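Local coordinates for protein alkaline serine protease (PDB 1Y9Z) that probably cleaves peptide bonds as a cold-adapted, subtilisin-like serine protease carrying an inserted beta-barrel domain, at residues 230-244 and 321-335. Residues are numbered along the deposited sequence; the frame is centred on the assembly and turned at random.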
loop_
_atom_site.group_PDB
_atom_site.type_symbol
_atom_site.label_atom_id
_atom_site.label_comp_id
_atom_site.label_asym_id
_atom_site.label_seq_id
_atom_site.Cartn_x
_atom_site.Cartn_y
_atom_site.Cartn_z
ATOM N N GLY A 230 -11.900 -2.714 7.035
ATOM C CA GLY A 230 -10.535 -3.173 6.878
ATOM C C GLY A 230 -10.308 -4.425 7.700
ATOM O O GLY A 230 -10.162 -4.357 8.918
ATOM N N VAL A 231 -10.302 -5.575 7.035
ATOM C CA VAL A 231 -10.078 -6.854 7.701
ATOM C C VAL A 231 -8.927 -7.530 6.971
ATOM O O VAL A 231 -9.046 -7.899 5.805
ATOM C CB VAL A 231 -11.327 -7.758 7.637
ATOM C CG1 VAL A 231 -11.080 -9.041 8.414
ATOM C CG2 VAL A 231 -12.532 -7.016 8.200
ATOM N N VAL A 232 -7.805 -7.685 7.662
ATOM C CA VAL A 232 -6.624 -8.274 7.055
ATOM C C VAL A 232 -6.399 -9.734 7.415
ATOM O O VAL A 232 -6.343 -10.087 8.592
ATOM C CB VAL A 232 -5.366 -7.477 7.459
ATOM C CG1 VAL A 232 -4.130 -8.075 6.811
ATOM C CG2 VAL A 232 -5.530 -6.020 7.069
ATOM N N PRO A 233 -6.281 -10.610 6.404
ATOM C CA PRO A 233 -6.052 -12.026 6.700
ATOM C C PRO A 233 -4.627 -12.154 7.241
ATOM O O PRO A 233 -3.691 -11.604 6.661
ATOM C CB PRO A 233 -6.238 -12.698 5.341
ATOM C CG PRO A 233 -5.770 -11.652 4.382
ATOM C CD PRO A 233 -6.358 -10.375 4.949
ATOM N N HIS A 234 -4.458 -12.861 8.354
ATOM C CA HIS A 234 -3.129 -12.999 8.942
ATOM C C HIS A 234 -2.083 -13.563 7.997
ATOM O O HIS A 234 -2.243 -14.658 7.452
ATOM C CB HIS A 234 -3.165 -13.873 10.198
ATOM C CG HIS A 234 -3.297 -13.103 11.475
ATOM N ND1 HIS A 234 -2.804 -11.826 11.632
ATOM C CD2 HIS A 234 -3.817 -13.455 12.674
ATOM C CE1 HIS A 234 -3.016 -11.425 12.873
ATOM N NE2 HIS A 234 -3.629 -12.395 13.526
ATOM N N ASN A 235 -1.005 -12.806 7.810
ATOM C CA ASN A 235 0.095 -13.231 6.959
ATOM C C ASN A 235 0.901 -14.228 7.788
ATOM O O ASN A 235 1.915 -13.877 8.392
ATOM C CB ASN A 235 0.965 -12.026 6.584
ATOM C CG ASN A 235 2.048 -12.374 5.581
ATOM O OD1 ASN A 235 2.896 -11.542 5.256
ATOM N ND2 ASN A 235 2.023 -13.602 5.081
ATOM N N ARG A 236 0.426 -15.469 7.820
ATOM C CA ARG A 236 1.058 -16.534 8.588
ATOM C C ARG A 236 2.291 -17.139 7.936
ATOM O O ARG A 236 2.301 -17.441 6.741
ATOM C CB ARG A 236 0.032 -17.637 8.866
ATOM C CG ARG A 236 0.560 -18.838 9.643
ATOM C CD ARG A 236 -0.611 -19.700 10.105
ATOM N NE ARG A 236 -0.212 -20.892 10.850
ATOM C CZ ARG A 236 -0.126 -22.112 10.323
ATOM N NH1 ARG A 236 0.240 -23.138 11.081
ATOM N NH2 ARG A 236 -0.405 -22.307 9.041
ATOM N N LEU A 237 3.329 -17.317 8.748
ATOM C CA LEU A 237 4.585 -17.903 8.304
ATOM C C LEU A 237 4.952 -19.040 9.252
ATOM O O LEU A 237 4.828 -18.903 10.468
ATOM C CB LEU A 237 5.707 -16.862 8.336
ATOM C CG LEU A 237 5.536 -15.547 7.572
ATOM C CD1 LEU A 237 6.757 -14.670 7.816
ATOM C CD2 LEU A 237 5.363 -15.821 6.089
ATOM N N THR A 238 5.393 -20.161 8.695
ATOM C CA THR A 238 5.799 -21.305 9.502
ATOM C C THR A 238 7.185 -21.743 9.048
ATOM O O THR A 238 7.623 -21.399 7.950
ATOM C CB THR A 238 4.812 -22.487 9.362
ATOM O OG1 THR A 238 4.745 -22.903 7.994
ATOM C CG2 THR A 238 3.430 -22.080 9.845
ATOM N N PRO A 239 7.902 -22.503 9.890
ATOM C CA PRO A 239 9.246 -22.966 9.537
ATOM C C PRO A 239 9.332 -23.738 8.223
ATOM O O PRO A 239 8.475 -24.566 7.911
ATOM C CB PRO A 239 9.647 -23.814 10.744
ATOM C CG PRO A 239 8.331 -24.307 11.268
ATOM C CD PRO A 239 7.480 -23.069 11.183
ATOM N N SER A 240 10.375 -23.448 7.452
ATOM C CA SER A 240 10.606 -24.108 6.174
ATOM C C SER A 240 12.106 -24.238 5.953
ATOM O O SER A 240 12.722 -23.404 5.289
ATOM C CB SER A 240 9.984 -23.301 5.034
ATOM O OG SER A 240 10.254 -23.905 3.781
ATOM N N GLY A 241 12.689 -25.288 6.519
ATOM C CA GLY A 241 14.117 -25.500 6.382
ATOM C C GLY A 241 14.876 -24.677 7.403
ATOM O O GLY A 241 14.791 -24.934 8.603
ATOM N N THR A 242 15.613 -23.680 6.927
ATOM C CA THR A 242 16.388 -22.818 7.810
ATOM C C THR A 242 15.704 -21.470 8.011
ATOM O O THR A 242 16.158 -20.648 8.808
ATOM C CB THR A 242 17.805 -22.574 7.247
ATOM O OG1 THR A 242 18.531 -21.713 8.134
ATOM C CG2 THR A 242 17.730 -21.932 5.870
ATOM N N SER A 243 14.607 -21.247 7.293
ATOM C CA SER A 243 13.875 -19.992 7.402
ATOM C C SER A 243 12.372 -20.202 7.553
ATOM O O SER A 243 11.921 -21.261 7.987
ATOM C CB SER A 243 14.149 -19.117 6.176
ATOM O OG SER A 243 13.787 -19.784 4.980
ATOM N N TYR A 244 11.607 -19.177 7.196
ATOM C CA TYR A 244 10.151 -19.220 7.282
ATOM C C TYR A 244 9.522 -19.070 5.901
ATOM O O TYR A 244 10.076 -18.410 5.023
ATOM C CB TYR A 244 9.650 -18.099 8.198
ATOM C CG TYR A 244 9.686 -18.437 9.673
ATOM C CD1 TYR A 244 8.682 -19.208 10.253
ATOM C CD2 TYR A 244 10.722 -17.984 10.489
ATOM C CE1 TYR A 244 8.703 -19.521 11.610
ATOM C CE2 TYR A 244 10.755 -18.293 11.848
ATOM C CZ TYR A 244 9.741 -19.061 12.401
ATOM O OH TYR A 244 9.763 -19.362 13.744
ATOM N N PHE A 321 3.440 -9.797 10.269
ATOM C CA PHE A 321 3.798 -11.174 9.986
ATOM C C PHE A 321 3.390 -11.997 11.199
ATOM O O PHE A 321 3.749 -11.665 12.331
ATOM C CB PHE A 321 5.308 -11.328 9.780
ATOM C CG PHE A 321 5.809 -10.771 8.482
ATOM C CD1 PHE A 321 6.443 -9.536 8.438
ATOM C CD2 PHE A 321 5.651 -11.487 7.301
ATOM C CE1 PHE A 321 6.916 -9.020 7.232
ATOM C CE2 PHE A 321 6.119 -10.982 6.089
ATOM C CZ PHE A 321 6.753 -9.745 6.056
ATOM N N LEU A 322 2.615 -13.049 10.968
ATOM C CA LEU A 322 2.210 -13.930 12.053
ATOM C C LEU A 322 3.223 -15.063 12.036
ATOM O O LEU A 322 3.036 -16.070 11.349
ATOM C CB LEU A 322 0.799 -14.483 11.825
ATOM C CG LEU A 322 0.337 -15.557 12.822
ATOM C CD1 LEU A 322 0.397 -15.022 14.246
ATOM C CD2 LEU A 322 -1.078 -15.997 12.476
ATOM N N VAL A 323 4.319 -14.872 12.763
ATOM C CA VAL A 323 5.371 -15.877 12.836
ATOM C C VAL A 323 4.896 -16.980 13.774
ATOM O O VAL A 323 4.816 -16.789 14.986
ATOM C CB VAL A 323 6.685 -15.260 13.357
ATOM C CG1 VAL A 323 7.790 -16.301 13.349
ATOM C CG2 VAL A 323 7.073 -14.075 12.490
ATOM N N ASP A 324 4.576 -18.131 13.191
ATOM C CA ASP A 324 4.064 -19.282 13.929
ATOM C C ASP A 324 5.101 -20.407 13.954
ATOM O O ASP A 324 5.034 -21.347 13.161
ATOM C CB ASP A 324 2.776 -19.754 13.250
ATOM C CG ASP A 324 1.939 -20.661 14.126
ATOM O OD1 ASP A 324 0.865 -21.088 13.654
ATOM O OD2 ASP A 324 2.336 -20.945 15.274
ATOM N N ALA A 325 6.052 -20.304 14.876
ATOM C CA ALA A 325 7.127 -21.281 15.010
ATOM C C ALA A 325 6.674 -22.735 15.129
ATOM O O ALA A 325 7.244 -23.617 14.487
ATOM C CB ALA A 325 8.006 -20.918 16.204
ATOM N N ASN A 326 5.659 -22.985 15.950
ATOM C CA ASN A 326 5.168 -24.345 16.148
ATOM C C ASN A 326 3.937 -24.681 15.312
ATOM O O ASN A 326 3.316 -25.727 15.508
ATOM C CB ASN A 326 4.860 -24.575 17.629
ATOM C CG ASN A 326 6.068 -24.352 18.517
ATOM O OD1 ASN A 326 7.114 -24.974 18.329
ATOM N ND2 ASN A 326 5.929 -23.461 19.492
ATOM N N SER A 327 3.592 -23.799 14.379
ATOM C CA SER A 327 2.435 -24.009 13.512
ATOM C C SER A 327 1.193 -24.308 14.346
ATOM O O SER A 327 0.457 -25.257 14.069
ATOM C CB SER A 327 2.702 -25.171 12.552
ATOM O OG SER A 327 3.863 -24.939 11.774
ATOM N N ASP A 328 0.966 -23.484 15.364
ATOM C CA ASP A 328 -0.169 -23.647 16.265
ATOM C C ASP A 328 -1.468 -23.046 15.738
ATOM O O ASP A 328 -2.553 -23.546 16.033
ATOM C CB ASP A 328 0.160 -23.018 17.620
ATOM C CG ASP A 328 1.390 -23.629 18.261
ATOM O OD1 ASP A 328 1.935 -23.016 19.202
ATOM O OD2 ASP A 328 1.806 -24.724 17.829
ATOM N N ILE A 329 -1.361 -21.970 14.964
ATOM C CA ILE A 329 -2.544 -21.309 14.430
ATOM C C ILE A 329 -3.061 -21.999 13.172
ATOM O O ILE A 329 -2.715 -21.626 12.051
ATOM C CB ILE A 329 -2.251 -19.828 14.118
ATOM C CG1 ILE A 329 -1.503 -19.191 15.296
ATOM C CG2 ILE A 329 -3.554 -19.086 13.855
ATOM C CD1 ILE A 329 -2.215 -19.328 16.636
ATOM N N THR A 330 -3.898 -23.011 13.380
ATOM C CA THR A 330 -4.476 -23.784 12.291
ATOM C C THR A 330 -5.912 -23.358 11.995
ATOM O O THR A 330 -6.620 -24.016 11.231
ATOM C CB THR A 330 -4.459 -25.287 12.625
ATOM O OG1 THR A 330 -5.076 -25.497 13.901
ATOM C CG2 THR A 330 -3.028 -25.806 12.665
ATOM N N VAL A 331 -6.336 -22.260 12.609
ATOM C CA VAL A 331 -7.680 -21.731 12.406
ATOM C C VAL A 331 -7.573 -20.365 11.732
ATOM O O VAL A 331 -6.508 -19.743 11.745
ATOM C CB VAL A 331 -8.427 -21.559 13.748
ATOM C CG1 VAL A 331 -8.497 -22.891 14.479
ATOM C CG2 VAL A 331 -7.727 -20.514 14.606
ATOM N N PRO A 332 -8.669 -19.884 11.124
ATOM C CA PRO A 332 -8.602 -18.575 10.469
ATOM C C PRO A 332 -8.477 -17.437 11.478
ATOM O O PRO A 332 -9.248 -17.351 12.435
ATOM C CB PRO A 332 -9.906 -18.520 9.672
ATOM C CG PRO A 332 -10.841 -19.359 10.493
ATOM C CD PRO A 332 -9.975 -20.527 10.894
ATOM N N SER A 333 -7.489 -16.576 11.266
ATOM C CA SER A 333 -7.270 -15.435 12.145
ATOM C C SER A 333 -7.070 -14.181 11.299
ATOM O O SER A 333 -6.480 -14.237 10.218
ATOM C CB SER A 333 -6.060 -15.688 13.055
ATOM O OG SER A 333 -4.888 -15.969 12.314
ATOM N N VAL A 334 -7.576 -13.055 11.794
ATOM C CA VAL A 334 -7.486 -11.791 11.074
ATOM C C VAL A 334 -7.049 -10.633 11.966
ATOM O O VAL A 334 -7.002 -10.758 13.191
ATOM C CB VAL A 334 -8.849 -11.425 10.442
ATOM C CG1 VAL A 334 -9.316 -12.547 9.526
ATOM C CG2 VAL A 334 -9.881 -11.166 11.534
ATOM N N SER A 335 -6.744 -9.504 11.331
ATOM C CA SER A 335 -6.311 -8.301 12.031
ATOM C C SER A 335 -7.186 -7.109 11.642
ATOM O O SER A 335 -7.471 -6.902 10.465
ATOM C CB SER A 335 -4.849 -7.999 11.684
ATOM O OG SER A 335 -4.451 -6.724 12.163
#
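With CG anti to the backbone N in both (chi1 179° and -163°) and the arginine extended as far as NE, Arg-236 and Asp-324 are brought together across the strands. Asp-324 OD1 lies near the guanidinium plane and receives Arg-236 NE (3.0 Å) through its anti lone pair, a salt bridge to which NH1 adds a weak bond. The carboxylate, turned 66° from the guanidinium, is fixed from its own loop: Ile-329 N donates to OD1 and Asp-328 N to OD2, both on the syn side. Arg-236 NH2 binds the carbonyl of Ala-247, and Thr-238 CG2 covers one guanidinium face. A methionine in place of Arg-236 would probably leave the buried Asp-324 carboxylate without its countercharge and the Ala-247 carbonyl without this donor. On the other sheet face, Leu-237 CD1 packs against Phe-321 CD2, while Val-323 CG1 sits over the Tyr-244 ring in a CH-pi contact, 3.9 Å from its centroid. The backbones show one strand serving two partners: Leu-237 N bonds Leu-322 O (2.9 Å) in parallel register, whereas Val-232 and Ser-335 form an antiparallel hydrogen-bonded pair. Such mixed pairing along a broken strand is consistent with a place in the beta-barrel domain inserted into this subtilisin-like fold.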